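Local coordinates for succinoglycan biosynthesis protein (Bacillus cereus ATCC 14579, PDB 3B55) that binds a calcium ion and is probably a hydrolase of the erythromycin esterase family, although its substrate has not been established, at residues K69-S74 with F384-K389; E114-A119 with A291-E296; N214-L219 with E263-M268; N369-I374 with I421-A426. The protein carries 1 engineered substitution. All coordinates share one frame; numbering follows the deposited sequence.

Contact 1 takes its first half from helix 68-72, near the N terminus, and closes the longest of the loops when strand 382-386 arrives. Nested inside that loop, contact 2 joins the start of helix 116-128 to helix 278-298. Contact 3 lies deeper still, in the loop closed by contact 2, where helix 213-217 meets helix 250-268. Contact 4 opens at helix 371-376 before contact 1 closes and ends at 421-426, so these two cross; they also touch, Leu-387 CD1 lying 3.6 Å from Leu-423 O. Contacts 1 and 3 fall on opposite sides of the chain's centre, their own centres about 40 Å apart.

Contact 1. Residues K69-S74 with F384-K389; sequences KNMVGS and FIDLRK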
loop_
_atom_site.group_PDB
_atom_site.type_symbol
_atom_site.label_atom_id
_atom_site.label_comp_id
_atom_site.label_asym_id
_atom_site.label_seq_id
_atom_site.Cartn_x
_atom_site.Cartn_y
_atom_site.Cartn_z
ATOM N N LYS A 69 6.251 -15.141 13.356
ATOM C CA LYS A 69 5.269 -16.205 13.157
ATOM C C LYS A 69 4.073 -16.041 14.093
ATOM O O LYS A 69 2.934 -15.882 13.640
ATOM C CB LYS A 69 5.918 -17.578 13.376
ATOM C CG LYS A 69 5.019 -18.761 13.028
ATOM C CD LYS A 69 5.700 -20.087 13.372
ATOM C CE LYS A 69 4.875 -21.283 12.911
ATOM N NZ LYS A 69 4.098 -21.913 14.016
ATOM N N ASN A 70 4.336 -16.059 15.397
ATOM C CA ASN A 70 3.266 -15.926 16.371
ATOM C C ASN A 70 2.701 -14.517 16.536
ATOM O O ASN A 70 1.593 -14.356 17.033
ATOM C CB ASN A 70 3.711 -16.463 17.731
ATOM C CG ASN A 70 3.890 -17.966 17.727
ATOM O OD1 ASN A 70 3.151 -18.685 17.054
ATOM N ND2 ASN A 70 4.863 -18.450 18.490
HETATM N N MSE A 71 3.444 -13.493 16.133
HETATM C CA MSE A 71 2.925 -12.138 16.255
HETATM C C MSE A 71 1.792 -11.957 15.252
HETATM O O MSE A 71 0.729 -11.429 15.582
HETATM C CB MSE A 71 4.014 -11.113 15.971
HETATM C CG MSE A 71 4.905 -10.840 17.150
HETATM SE SE MSE A 71 6.252 -9.567 16.658
HETATM C CE MSE A 71 7.654 -10.127 17.882
ATOM N N VAL A 72 2.038 -12.400 14.024
ATOM C CA VAL A 72 1.053 -12.307 12.952
ATOM C C VAL A 72 -0.083 -13.294 13.205
ATOM O O VAL A 72 -1.246 -12.987 12.951
ATOM C CB VAL A 72 1.702 -12.602 11.591
ATOM C CG1 VAL A 72 0.653 -12.612 10.496
ATOM C CG2 VAL A 72 2.759 -11.555 11.310
ATOM N N GLY A 73 0.260 -14.485 13.690
ATOM C CA GLY A 73 -0.749 -15.491 13.983
ATOM C C GLY A 73 -1.523 -15.982 12.776
ATOM O O GLY A 73 -0.935 -16.347 11.756
ATOM N N SER A 74 -2.848 -15.993 12.896
ATOM C CA SER A 74 -3.711 -16.454 11.816
ATOM C C SER A 74 -4.351 -15.308 11.016
ATOM O O SER A 74 -5.347 -15.507 10.327
ATOM C CB SER A 74 -4.807 -17.369 12.378
ATOM O OG SER A 74 -5.562 -16.694 13.370
ATOM N N PHE A 384 12.455 -5.263 15.794
ATOM C CA PHE A 384 11.017 -5.103 15.755
ATOM C C PHE A 384 10.459 -5.479 17.113
ATOM O O PHE A 384 11.163 -6.060 17.948
ATOM C CB PHE A 384 10.368 -5.910 14.623
ATOM C CG PHE A 384 10.537 -7.400 14.729
ATOM C CD1 PHE A 384 11.760 -8.005 14.446
ATOM C CD2 PHE A 384 9.439 -8.208 15.009
ATOM C CE1 PHE A 384 11.883 -9.388 14.428
ATOM C CE2 PHE A 384 9.552 -9.594 14.995
ATOM C CZ PHE A 384 10.779 -10.186 14.701
ATOM N N ILE A 385 9.202 -5.134 17.349
ATOM C CA ILE A 385 8.599 -5.410 18.640
ATOM C C ILE A 385 7.088 -5.446 18.549
ATOM O O ILE A 385 6.492 -4.767 17.709
ATOM C CB ILE A 385 9.020 -4.326 19.655
ATOM C CG1 ILE A 385 8.307 -4.539 20.988
ATOM C CG2 ILE A 385 8.723 -2.947 19.086
ATOM C CD1 ILE A 385 9.015 -3.865 22.151
ATOM N N ASP A 386 6.473 -6.243 19.418
ATOM C CA ASP A 386 5.022 -6.355 19.446
ATOM C C ASP A 386 4.489 -5.293 20.406
ATOM O O ASP A 386 4.612 -5.430 21.628
ATOM C CB ASP A 386 4.597 -7.739 19.939
ATOM C CG ASP A 386 3.131 -8.027 19.666
ATOM O OD1 ASP A 386 2.322 -7.078 19.709
ATOM O OD2 ASP A 386 2.789 -9.205 19.422
ATOM N N LEU A 387 3.911 -4.232 19.853
ATOM C CA LEU A 387 3.362 -3.145 20.658
ATOM C C LEU A 387 2.162 -3.607 21.489
ATOM O O LEU A 387 1.844 -3.019 22.520
ATOM C CB LEU A 387 2.943 -1.980 19.749
ATOM C CG LEU A 387 4.030 -1.402 18.830
ATOM C CD1 LEU A 387 3.440 -0.308 17.960
ATOM C CD2 LEU A 387 5.182 -0.864 19.656
ATOM N N ARG A 388 1.499 -4.662 21.035
ATOM C CA ARG A 388 0.338 -5.179 21.748
ATOM C C ARG A 388 0.724 -5.850 23.062
ATOM O O ARG A 388 -0.124 -6.072 23.920
ATOM C CB ARG A 388 -0.406 -6.184 20.873
ATOM C CG ARG A 388 -0.967 -5.601 19.595
ATOM C CD ARG A 388 -1.392 -6.714 18.654
ATOM N NE ARG A 388 -0.272 -7.607 18.377
ATOM C CZ ARG A 388 -0.328 -8.659 17.565
ATOM N NH1 ARG A 388 -1.458 -8.958 16.935
ATOM N NH2 ARG A 388 0.749 -9.420 17.392
ATOM N N LYS A 389 2.006 -6.163 23.220
ATOM C CA LYS A 389 2.488 -6.826 24.428
ATOM C C LYS A 389 3.111 -5.887 25.465
ATOM O O LYS A 389 3.594 -6.341 26.494
ATOM C CB LYS A 389 3.506 -7.906 24.055
ATOM C CG LYS A 389 2.946 -9.058 23.234
ATOM C CD LYS A 389 2.025 -9.959 24.052
ATOM C CE LYS A 389 1.785 -11.285 23.335
ATOM N NZ LYS A 389 1.031 -12.259 24.170
HETATM O O HOH W 1 -1.846 -11.288 15.508
#
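Met-71, a selenomethionine, sends its side chain from helix 68-72 past the carboxylate of Asp-386 and on to the ring of Phe-384. CG is anti to the carbonyl carbon (chi1 -82°) and the chain is extended beyond it, which carries the selenium and methyl across to the strand. It slides by Asp-386 in the opposite sense, with Met-71 CG 3.5 Å from Asp-386 OD2. At its end Met-71 SE lies beside the edge of the Phe-384 ring, 4.9 Å from the centroid, a Met-aromatic contact. The methyl Met-71 CE comes within 3.5 Å of Phe-384 CE2 from an oblique direction.

Beside the selenomethionine the polar groups form a network of their own. Arg-388 turns side-on to Asp-386: its NE meets OD1 at 3.0 Å on the syn side, almost straight, and its NH2 comes to OD2 from above the carboxylate plane. This salt bridge fixes the guanidinium's rotation, and Arg-388 NH2 also donates, in the guanidinium plane, to Met-71 O at 2.7 Å (172°). A water accepts from Arg-388 NH1 and donates to the same Met-71 O. Asp-386 OD1 takes Arg-388 N as well, making an Asx turn. Placing the arginine at the C-terminal end of the helix would probably complement the helix dipole there, just before Gly-73 leaves the helix with positive phi.

The contact lays helix 68-72 against the margin of the large mixed sheet: Met-71 also touches Lys-51 of edge strand 51-53 and Ile-429 of strand 429-433, the two neighbours of strand 382-386, while Val-72 packs on Leu-101 of helix 88-104.

Contact 2. Residues E114-A119 with A291-E296; sequences EGWDRA and AKWTEE
The backbones at Trp-116 and Trp-293 stay well apart, CA to CA 12.1 Å, and even the closest pair of CA atoms, Trp-116 CA and Ala-291 CA, is 10.5 Å apart. Two indoles span that distance as a T-shaped (edge-to-face) pair between helices 116-128 and 278-298, which flank the large mixed sheet of this alpha/beta protein. Trp-116 sits where the chain turns from strand 109-112 into its helix, and Trp-293 lies within the second helix.

Both indoles leave the backbone with CG anti to N (chi1 164° for Trp-116 and 179° for Trp-293), a setting that directs the two six-membered rings toward each other between the helices. The long axes of the side chains cross at about a right angle. Trp-116 presents the edge of its six-membered ring to the face of the corresponding ring of Trp-293; the planes stand at 77° and the centroids are 5.9 Å apart. The partially positive C-H rim of one indole thus looks at the pi cloud of the other, and both residues are buried.

This pair belongs to a larger aromatic cluster, in which Trp-254 makes an edge-to-face contact with Trp-293 and His-297 stacks on it. Gln-257, a polar residue of helix 250-268, touches both tryptophans. At the Trp-116 end, backbone bonds to Asp-172 tie the corner to the neighbouring strand, and the side chain of Glu-113, a calcium ligand, is about 11 Å from that of Trp-116. The pair itself comes closest at one carbon of each indole, where Trp-116 CH2 stands 4.2 Å from Trp-293 CZ3.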
loop_
_atom_site.group_PDB
_atom_site.type_symbol
_atom_site.label_atom_id
_atom_site.label_comp_id
_atom_site.label_asym_id
_atom_site.label_seq_id
_atom_site.Cartn_x
_atom_site.Cartn_y
_atom_site.Cartn_z
ATOM N N GLU A 114 0.047 0.942 -5.450
ATOM C CA GLU A 114 0.339 1.274 -6.836
ATOM C C GLU A 114 -0.961 1.181 -7.630
ATOM O O GLU A 114 -1.899 0.496 -7.222
ATOM C CB GLU A 114 1.377 0.279 -7.371
ATOM C CG GLU A 114 1.801 0.488 -8.814
ATOM C CD GLU A 114 2.386 1.862 -9.042
ATOM O OE1 GLU A 114 1.607 2.838 -9.091
ATOM O OE2 GLU A 114 3.624 1.966 -9.164
ATOM N N GLY A 115 -1.019 1.879 -8.755
ATOM C CA GLY A 115 -2.217 1.845 -9.569
ATOM C C GLY A 115 -2.589 0.425 -9.949
ATOM O O GLY A 115 -1.727 -0.391 -10.285
ATOM N N TRP A 116 -3.882 0.125 -9.883
ATOM C CA TRP A 116 -4.380 -1.196 -10.227
ATOM C C TRP A 116 -4.032 -1.558 -11.668
ATOM O O TRP A 116 -3.702 -2.707 -11.949
ATOM C CB TRP A 116 -5.897 -1.253 -10.000
ATOM C CG TRP A 116 -6.585 -2.412 -10.660
ATOM C CD1 TRP A 116 -6.886 -2.544 -11.988
ATOM C CD2 TRP A 116 -7.080 -3.593 -10.018
ATOM N NE1 TRP A 116 -7.542 -3.734 -12.211
ATOM C CE2 TRP A 116 -7.675 -4.396 -11.018
ATOM C CE3 TRP A 116 -7.082 -4.049 -8.694
ATOM C CZ2 TRP A 116 -8.265 -5.635 -10.733
ATOM C CZ3 TRP A 116 -7.672 -5.283 -8.410
ATOM C CH2 TRP A 116 -8.254 -6.058 -9.427
ATOM N N ASP A 117 -4.103 -0.585 -12.573
ATOM C CA ASP A 117 -3.790 -0.847 -13.976
ATOM C C ASP A 117 -2.318 -1.157 -14.213
ATOM O O ASP A 117 -1.979 -2.084 -14.954
ATOM C CB ASP A 117 -4.199 0.337 -14.868
ATOM C CG ASP A 117 -3.689 1.668 -14.356
ATOM O OD1 ASP A 117 -2.635 1.698 -13.686
ATOM O OD2 ASP A 117 -4.341 2.695 -14.635
ATOM N N ARG A 118 -1.442 -0.383 -13.586
ATOM C CA ARG A 118 -0.012 -0.575 -13.750
ATOM C C ARG A 118 0.419 -1.931 -13.190
ATOM O O ARG A 118 1.257 -2.616 -13.781
ATOM C CB ARG A 118 0.734 0.591 -13.075
ATOM C CG ARG A 118 0.308 1.949 -13.646
ATOM C CD ARG A 118 0.823 3.173 -12.885
ATOM N NE ARG A 118 2.197 3.515 -13.231
ATOM C CZ ARG A 118 2.593 4.719 -13.629
ATOM N NH1 ARG A 118 1.724 5.721 -13.740
ATOM N NH2 ARG A 118 3.873 4.922 -13.897
ATOM N N ALA A 119 -0.178 -2.337 -12.073
ATOM C CA ALA A 119 0.166 -3.617 -11.459
ATOM C C ALA A 119 -0.246 -4.818 -12.321
ATOM O O ALA A 119 0.303 -5.907 -12.167
ATOM C CB ALA A 119 -0.470 -3.725 -10.078
ATOM N N ALA A 291 -7.986 -3.799 -1.623
ATOM C CA ALA A 291 -7.194 -4.663 -0.760
ATOM C C ALA A 291 -8.120 -5.729 -0.167
ATOM O O ALA A 291 -7.718 -6.878 0.026
ATOM C CB ALA A 291 -6.560 -3.850 0.347
ATOM N N LYS A 292 -9.360 -5.343 0.122
ATOM C CA LYS A 292 -10.334 -6.282 0.679
ATOM C C LYS A 292 -10.733 -7.298 -0.384
ATOM O O LYS A 292 -10.812 -8.498 -0.113
ATOM C CB LYS A 292 -11.582 -5.549 1.180
ATOM C CG LYS A 292 -12.619 -6.500 1.747
ATOM C CD LYS A 292 -13.671 -5.799 2.589
ATOM C CE LYS A 292 -14.878 -5.402 1.767
ATOM N NZ LYS A 292 -16.044 -5.137 2.661
ATOM N N TRP A 293 -10.983 -6.817 -1.596
ATOM C CA TRP A 293 -11.351 -7.704 -2.697
ATOM C C TRP A 293 -10.286 -8.810 -2.889
ATOM O O TRP A 293 -10.618 -9.978 -3.101
ATOM C CB TRP A 293 -11.493 -6.893 -3.988
ATOM C CG TRP A 293 -11.842 -7.732 -5.164
ATOM C CD1 TRP A 293 -13.095 -8.048 -5.604
ATOM C CD2 TRP A 293 -10.931 -8.457 -5.996
ATOM N NE1 TRP A 293 -13.020 -8.931 -6.654
ATOM C CE2 TRP A 293 -11.703 -9.201 -6.913
ATOM C CE3 TRP A 293 -9.534 -8.555 -6.049
ATOM C CZ2 TRP A 293 -11.124 -10.036 -7.880
ATOM C CZ3 TRP A 293 -8.955 -9.387 -7.012
ATOM C CH2 TRP A 293 -9.753 -10.117 -7.912
ATOM N N THR A 294 -9.012 -8.435 -2.806
ATOM C CA THR A 294 -7.910 -9.381 -2.979
ATOM C C THR A 294 -7.943 -10.501 -1.939
ATOM O O THR A 294 -7.900 -11.675 -2.278
ATOM C CB THR A 294 -6.552 -8.661 -2.885
ATOM O OG1 THR A 294 -6.497 -7.622 -3.868
ATOM C CG2 THR A 294 -5.407 -9.644 -3.135
ATOM N N GLU A 295 -7.996 -10.123 -0.668
ATOM C CA GLU A 295 -8.043 -11.085 0.424
ATOM C C GLU A 295 -9.283 -11.981 0.294
ATOM O O GLU A 295 -9.201 -13.203 0.435
ATOM C CB GLU A 295 -8.065 -10.322 1.761
ATOM C CG GLU A 295 -7.963 -11.168 3.037
ATOM C CD GLU A 295 -9.224 -11.967 3.327
ATOM O OE1 GLU A 295 -10.327 -11.388 3.220
ATOM O OE2 GLU A 295 -9.117 -13.168 3.668
ATOM N N GLU A 296 -10.430 -11.375 0.005
ATOM C CA GLU A 296 -11.664 -12.140 -0.107
ATOM C C GLU A 296 -11.708 -13.096 -1.297
ATOM O O GLU A 296 -12.301 -14.169 -1.200
ATOM C CB GLU A 296 -12.875 -11.199 -0.142
ATOM C CG GLU A 296 -13.002 -10.313 1.088
ATOM C CD GLU A 296 -14.403 -9.736 1.266
ATOM O OE1 GLU A 296 -14.888 -9.049 0.341
ATOM O OE2 GLU A 296 -15.011 -9.964 2.335
#

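Contact 3. Residues N214-L219 with E263-M268; sequences NTFESL and EQFTTM
Phe-216 of helix 213-217 and Phe-265 of helix 250-268 make an offset edge-to-face pair, the edge of Phe-265 turned to the face of Phe-216 with planes at 80° and centroids 5.6 Å apart. Phe-265 starts out neither toward nor away from its partner, but with CG anti to the backbone N (chi1 176°) its ring swings across, and the two side chains slide past each other in opposite directions. Phe-265 CE1 leads, 3.8 Å from both Phe-216 CB and Phe-216 CG.

Apolar packing fills out the rest. The far end of the Phe-216 ring rests on Thr-266, whose methyl CG2 lies 3.9 Å from Phe-216 CE1, on the same side of the ring as Phe-265. On the opposite face Leu-219 folds back from just beyond the helix, its CD1 3.8 Å above the plane of the Phe-216 ring and offset toward the rim. The aromatic group is therefore held between its own chain and the neighbouring helix, with Tyr-227 and Lys-224 of helix 221-240 also touching it.

Polar bonds stay within each segment or close to it. Ser-218 OG donates to Thr-215 O at 3.0 Å as the first helix ends, coming from above the carbonyl plane. Thr-266 OG1 bonds to Ile-262 O in its own helix, a turn earlier, while its methyl lies near the CE1-CZ end of the phenyl ring.

The chemistry is that of a small hydrophobic joint between helices: ring edges, ring face and methyls supply the attraction, while the threonine hydroxyl is satisfied by its own helix.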
loop_
_atom_site.group_PDB
_atom_site.type_symbol
_atom_site.label_atom_id
_atom_site.label_comp_id
_atom_site.label_asym_id
_atom_site.label_seq_id
_atom_site.Cartn_x
_atom_site.Cartn_y
_atom_site.Cartn_z
ATOM N N ASN A 214 -5.701 14.536 -14.006
ATOM C CA ASN A 214 -5.794 15.879 -14.552
ATOM C C ASN A 214 -6.771 15.980 -15.708
ATOM O O ASN A 214 -7.508 16.950 -15.803
ATOM C CB ASN A 214 -4.405 16.360 -14.975
ATOM C CG ASN A 214 -3.442 16.421 -13.805
ATOM O OD1 ASN A 214 -2.233 16.549 -13.988
ATOM N ND2 ASN A 214 -3.981 16.341 -12.588
ATOM N N THR A 215 -6.787 14.980 -16.581
ATOM C CA THR A 215 -7.696 15.008 -17.716
ATOM C C THR A 215 -9.143 14.970 -17.242
ATOM O O THR A 215 -9.977 15.748 -17.706
ATOM C CB THR A 215 -7.479 13.809 -18.654
ATOM O OG1 THR A 215 -6.081 13.649 -18.921
ATOM C CG2 THR A 215 -8.215 14.035 -19.966
ATOM N N PHE A 216 -9.434 14.080 -16.299
ATOM C CA PHE A 216 -10.792 13.937 -15.792
ATOM C C PHE A 216 -11.311 15.098 -14.942
ATOM O O PHE A 216 -12.435 15.555 -15.133
ATOM C CB PHE A 216 -10.925 12.648 -14.982
ATOM C CG PHE A 216 -12.345 12.205 -14.800
ATOM C CD1 PHE A 216 -12.932 11.328 -15.708
ATOM C CD2 PHE A 216 -13.113 12.703 -13.753
ATOM C CE1 PHE A 216 -14.263 10.953 -15.577
ATOM C CE2 PHE A 216 -14.448 12.336 -13.609
ATOM C CZ PHE A 216 -15.025 11.460 -14.524
ATOM N N GLU A 217 -10.512 15.564 -13.990
ATOM C CA GLU A 217 -10.944 16.659 -13.128
ATOM C C GLU A 217 -11.016 17.977 -13.885
ATOM O O GLU A 217 -11.637 18.930 -13.421
ATOM C CB GLU A 217 -10.007 16.795 -11.930
ATOM N N SER A 218 -10.379 18.039 -15.047
ATOM C CA SER A 218 -10.405 19.269 -15.828
ATOM C C SER A 218 -11.623 19.241 -16.744
ATOM O O SER A 218 -11.724 20.020 -17.694
ATOM C CB SER A 218 -9.136 19.402 -16.667
ATOM O OG SER A 218 -9.265 18.692 -17.888
ATOM N N LEU A 219 -12.547 18.332 -16.450
ATOM C CA LEU A 219 -13.764 18.187 -17.239
ATOM C C LEU A 219 -14.872 19.040 -16.638
ATOM O O LEU A 219 -14.758 19.526 -15.515
ATOM C CB LEU A 219 -14.217 16.728 -17.257
ATOM C CG LEU A 219 -13.394 15.731 -18.062
ATOM C CD1 LEU A 219 -13.963 14.341 -17.856
ATOM C CD2 LEU A 219 -13.418 16.106 -19.536
ATOM N N GLU A 263 -15.341 2.829 -11.868
ATOM C CA GLU A 263 -16.292 3.567 -11.040
ATOM C C GLU A 263 -15.551 4.284 -9.913
ATOM O O GLU A 263 -15.886 5.419 -9.559
ATOM C CB GLU A 263 -17.318 2.632 -10.413
ATOM C CG GLU A 263 -18.339 2.038 -11.370
ATOM C CD GLU A 263 -19.373 1.206 -10.635
ATOM O OE1 GLU A 263 -20.297 1.794 -10.028
ATOM O OE2 GLU A 263 -19.245 -0.036 -10.648
ATOM N N GLN A 264 -14.552 3.610 -9.344
ATOM C CA GLN A 264 -13.778 4.195 -8.258
ATOM C C GLN A 264 -13.076 5.455 -8.740
ATOM O O GLN A 264 -13.066 6.480 -8.053
ATOM C CB GLN A 264 -12.739 3.201 -7.735
ATOM C CG GLN A 264 -13.318 2.032 -6.937
ATOM C CD GLN A 264 -12.255 1.027 -6.554
ATOM O OE1 GLN A 264 -11.092 1.170 -6.929
ATOM N NE2 GLN A 264 -12.647 -0.005 -5.825
ATOM N N PHE A 265 -12.498 5.373 -9.934
ATOM C CA PHE A 265 -11.797 6.510 -10.494
ATOM C C PHE A 265 -12.744 7.662 -10.829
ATOM O O PHE A 265 -12.504 8.796 -10.427
ATOM C CB PHE A 265 -11.006 6.079 -11.739
ATOM C CG PHE A 265 -10.319 7.215 -12.444
ATOM C CD1 PHE A 265 -10.981 7.954 -13.426
ATOM C CD2 PHE A 265 -9.026 7.588 -12.088
ATOM C CE1 PHE A 265 -10.361 9.045 -14.040
ATOM C CE2 PHE A 265 -8.401 8.681 -12.697
ATOM C CZ PHE A 265 -9.073 9.408 -13.673
ATOM N N THR A 266 -13.823 7.379 -11.551
ATOM C CA THR A 266 -14.762 8.428 -11.938
ATOM C C THR A 266 -15.487 9.082 -10.766
ATOM O O THR A 266 -15.642 10.305 -10.729
ATOM C CB THR A 266 -15.821 7.897 -12.938
ATOM O OG1 THR A 266 -16.551 6.821 -12.342
ATOM C CG2 THR A 266 -15.153 7.399 -14.212
ATOM N N THR A 267 -15.933 8.273 -9.812
ATOM C CA THR A 267 -16.649 8.791 -8.649
ATOM C C THR A 267 -15.759 9.671 -7.771
ATOM O O THR A 267 -16.170 10.754 -7.346
ATOM C CB THR A 267 -17.225 7.637 -7.798
ATOM O OG1 THR A 267 -18.303 7.008 -8.512
ATOM C CG2 THR A 267 -17.741 8.160 -6.473
HETATM N N MSE A 268 -14.544 9.208 -7.503
HETATM C CA MSE A 268 -13.611 9.970 -6.685
HETATM C C MSE A 268 -13.323 11.352 -7.268
HETATM O O MSE A 268 -13.221 12.334 -6.536
HETATM C CB MSE A 268 -12.283 9.220 -6.539
HETATM C CG MSE A 268 -11.116 10.133 -6.157
HETATM SE SE MSE A 268 -9.396 9.259 -5.937
HETATM C CE MSE A 268 -8.915 9.003 -7.799
#

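Contact 4. Residues N369-I374 with I421-A426; sequences NSYNYI and ISLGKA
Tyr-371 crosses to residues 421-426 along its whole ring. CB points toward that segment, and with CG anti to the carbonyl carbon (chi1 -71°) the phenol continues in the same general direction. CG and CD1 lie by the branch end of Leu-423, CD1 being 3.7 Å from Leu-423 CD2. Farther out the same face is covered more closely: Tyr-371 CE1 is 3.5 Å from Leu-423 CB, which stands over the ring in a CH-pi contact, offset toward the rim. The other side of the ring's outline runs along Ile-421. Tyr-371 CD2 and CE2 pass its CG2, the latter at 3.8 Å, and CE2 meets Ile-421 O at 3.1 Å in the ring plane. At the tip, Tyr-371 OH accepts from Leu-423 N at 3.0 Å in a nearly straight bond (168°). Leu-423 thus grips the phenol twice, by its backbone N-H at the hydroxyl and by its CB over the face.

That N-H belongs to the first turn of helix 423-426, where Ser-422 holds the N-cap position without a side-chain capping bond. Trp-397 of helix 392-398 and, edge-to-face, His-402 also meet the ring. The tyrosine joins helix 371-376 to the point where strand 418-421, paired with strand 402-405, passes into helix 423-426; Ile-404 of strand 402-405 touches both Tyr-371 and Ile-421.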
loop_
_atom_site.group_PDB
_atom_site.type_symbol
_atom_site.label_atom_id
_atom_site.label_comp_id
_atom_site.label_asym_id
_atom_site.label_seq_id
_atom_site.Cartn_x
_atom_site.Cartn_y
_atom_site.Cartn_z
ATOM N N ASN A 369 10.566 13.833 22.840
ATOM C CA ASN A 369 9.226 13.326 23.136
ATOM C C ASN A 369 8.660 12.565 21.951
ATOM O O ASN A 369 7.574 11.994 22.035
ATOM C CB ASN A 369 8.261 14.459 23.472
ATOM C CG ASN A 369 8.697 15.256 24.667
ATOM O OD1 ASN A 369 8.997 14.701 25.723
ATOM N ND2 ASN A 369 8.730 16.575 24.512
ATOM N N SER A 370 9.388 12.562 20.841
ATOM C CA SER A 370 8.910 11.863 19.663
ATOM C C SER A 370 9.263 10.382 19.716
ATOM O O SER A 370 10.245 9.984 20.352
ATOM C CB SER A 370 9.492 12.496 18.395
ATOM O OG SER A 370 10.873 12.226 18.238
ATOM N N TYR A 371 8.436 9.571 19.065
ATOM C CA TYR A 371 8.652 8.138 18.990
ATOM C C TYR A 371 9.987 7.832 18.320
ATOM O O TYR A 371 10.647 6.849 18.663
ATOM C CB TYR A 371 7.524 7.487 18.194
ATOM C CG TYR A 371 6.199 7.473 18.919
ATOM C CD1 TYR A 371 6.002 6.651 20.027
ATOM C CD2 TYR A 371 5.127 8.249 18.476
ATOM C CE1 TYR A 371 4.774 6.591 20.665
ATOM C CE2 TYR A 371 3.902 8.204 19.111
ATOM C CZ TYR A 371 3.726 7.368 20.201
ATOM O OH TYR A 371 2.490 7.276 20.800
ATOM N N ASN A 372 10.375 8.673 17.365
ATOM C CA ASN A 372 11.632 8.508 16.630
ATOM C C ASN A 372 12.842 8.567 17.566
ATOM O O ASN A 372 13.691 7.670 17.572
ATOM C CB ASN A 372 11.748 9.603 15.567
ATOM C CG ASN A 372 10.683 9.484 14.496
ATOM O OD1 ASN A 372 10.846 8.747 13.526
ATOM N ND2 ASN A 372 9.575 10.196 14.677
ATOM N N TYR A 373 12.913 9.630 18.356
ATOM C CA TYR A 373 14.014 9.807 19.297
ATOM C C TYR A 373 14.041 8.662 20.306
ATOM O O TYR A 373 15.082 8.049 20.542
ATOM C CB TYR A 373 13.847 11.117 20.066
ATOM C CG TYR A 373 14.974 11.392 21.037
ATOM C CD1 TYR A 373 16.140 12.027 20.613
ATOM C CD2 TYR A 373 14.891 10.986 22.375
ATOM C CE1 TYR A 373 17.196 12.251 21.482
ATOM C CE2 TYR A 373 15.950 11.208 23.262
ATOM C CZ TYR A 373 17.102 11.842 22.799
ATOM O OH TYR A 373 18.171 12.053 23.637
ATOM N N ILE A 374 12.889 8.401 20.912
ATOM C CA ILE A 374 12.767 7.363 21.916
ATOM C C ILE A 374 13.156 5.977 21.400
ATOM O O ILE A 374 13.987 5.306 22.016
ATOM C CB ILE A 374 11.352 7.398 22.515
ATOM C CG1 ILE A 374 11.197 8.714 23.294
ATOM C CG2 ILE A 374 11.122 6.194 23.417
ATOM C CD1 ILE A 374 9.800 9.000 23.816
ATOM N N ILE A 421 0.473 11.074 16.847
ATOM C CA ILE A 421 -0.109 9.757 16.647
ATOM C C ILE A 421 0.059 8.933 17.905
ATOM O O ILE A 421 0.955 9.197 18.702
ATOM C CB ILE A 421 0.605 9.016 15.469
ATOM C CG1 ILE A 421 -0.152 7.736 15.099
ATOM C CG2 ILE A 421 2.040 8.625 15.875
ATOM C CD1 ILE A 421 0.506 6.962 13.980
ATOM N N SER A 422 -0.814 7.944 18.075
ATOM C CA SER A 422 -0.757 7.022 19.207
ATOM C C SER A 422 -0.202 5.747 18.579
ATOM O O SER A 422 -0.924 4.995 17.914
ATOM C CB SER A 422 -2.152 6.769 19.761
ATOM O OG SER A 422 -2.721 7.989 20.179
ATOM N N LEU A 423 1.091 5.519 18.766
ATOM C CA LEU A 423 1.743 4.363 18.173
ATOM C C LEU A 423 1.072 3.040 18.488
ATOM O O LEU A 423 0.907 2.205 17.599
ATOM C CB LEU A 423 3.212 4.317 18.592
ATOM C CG LEU A 423 4.118 3.552 17.623
ATOM C CD1 LEU A 423 4.067 4.212 16.244
ATOM C CD2 LEU A 423 5.534 3.547 18.162
ATOM N N GLY A 424 0.702 2.844 19.751
ATOM C CA GLY A 424 0.052 1.609 20.150
ATOM C C GLY A 424 -1.293 1.389 19.479
ATOM O O GLY A 424 -1.728 0.252 19.323
ATOM N N LYS A 425 -1.963 2.465 19.081
ATOM C CA LYS A 425 -3.261 2.324 18.427
ATOM C C LYS A 425 -3.121 2.180 16.914
ATOM O O LYS A 425 -3.907 1.486 16.277
ATOM C CB LYS A 425 -4.153 3.520 18.757
ATOM C CG LYS A 425 -4.412 3.678 20.252
ATOM C CD LYS A 425 -5.445 4.761 20.554
ATOM C CE LYS A 425 -5.559 4.977 22.059
ATOM N NZ LYS A 425 -6.771 5.753 22.459
ATOM N N ALA A 426 -2.112 2.827 16.347
ATOM C CA ALA A 426 -1.885 2.772 14.912
ATOM C C ALA A 426 -1.307 1.441 14.430
ATOM O O ALA A 426 -1.698 0.941 13.372
ATOM C CB ALA A 426 -0.968 3.906 14.497
#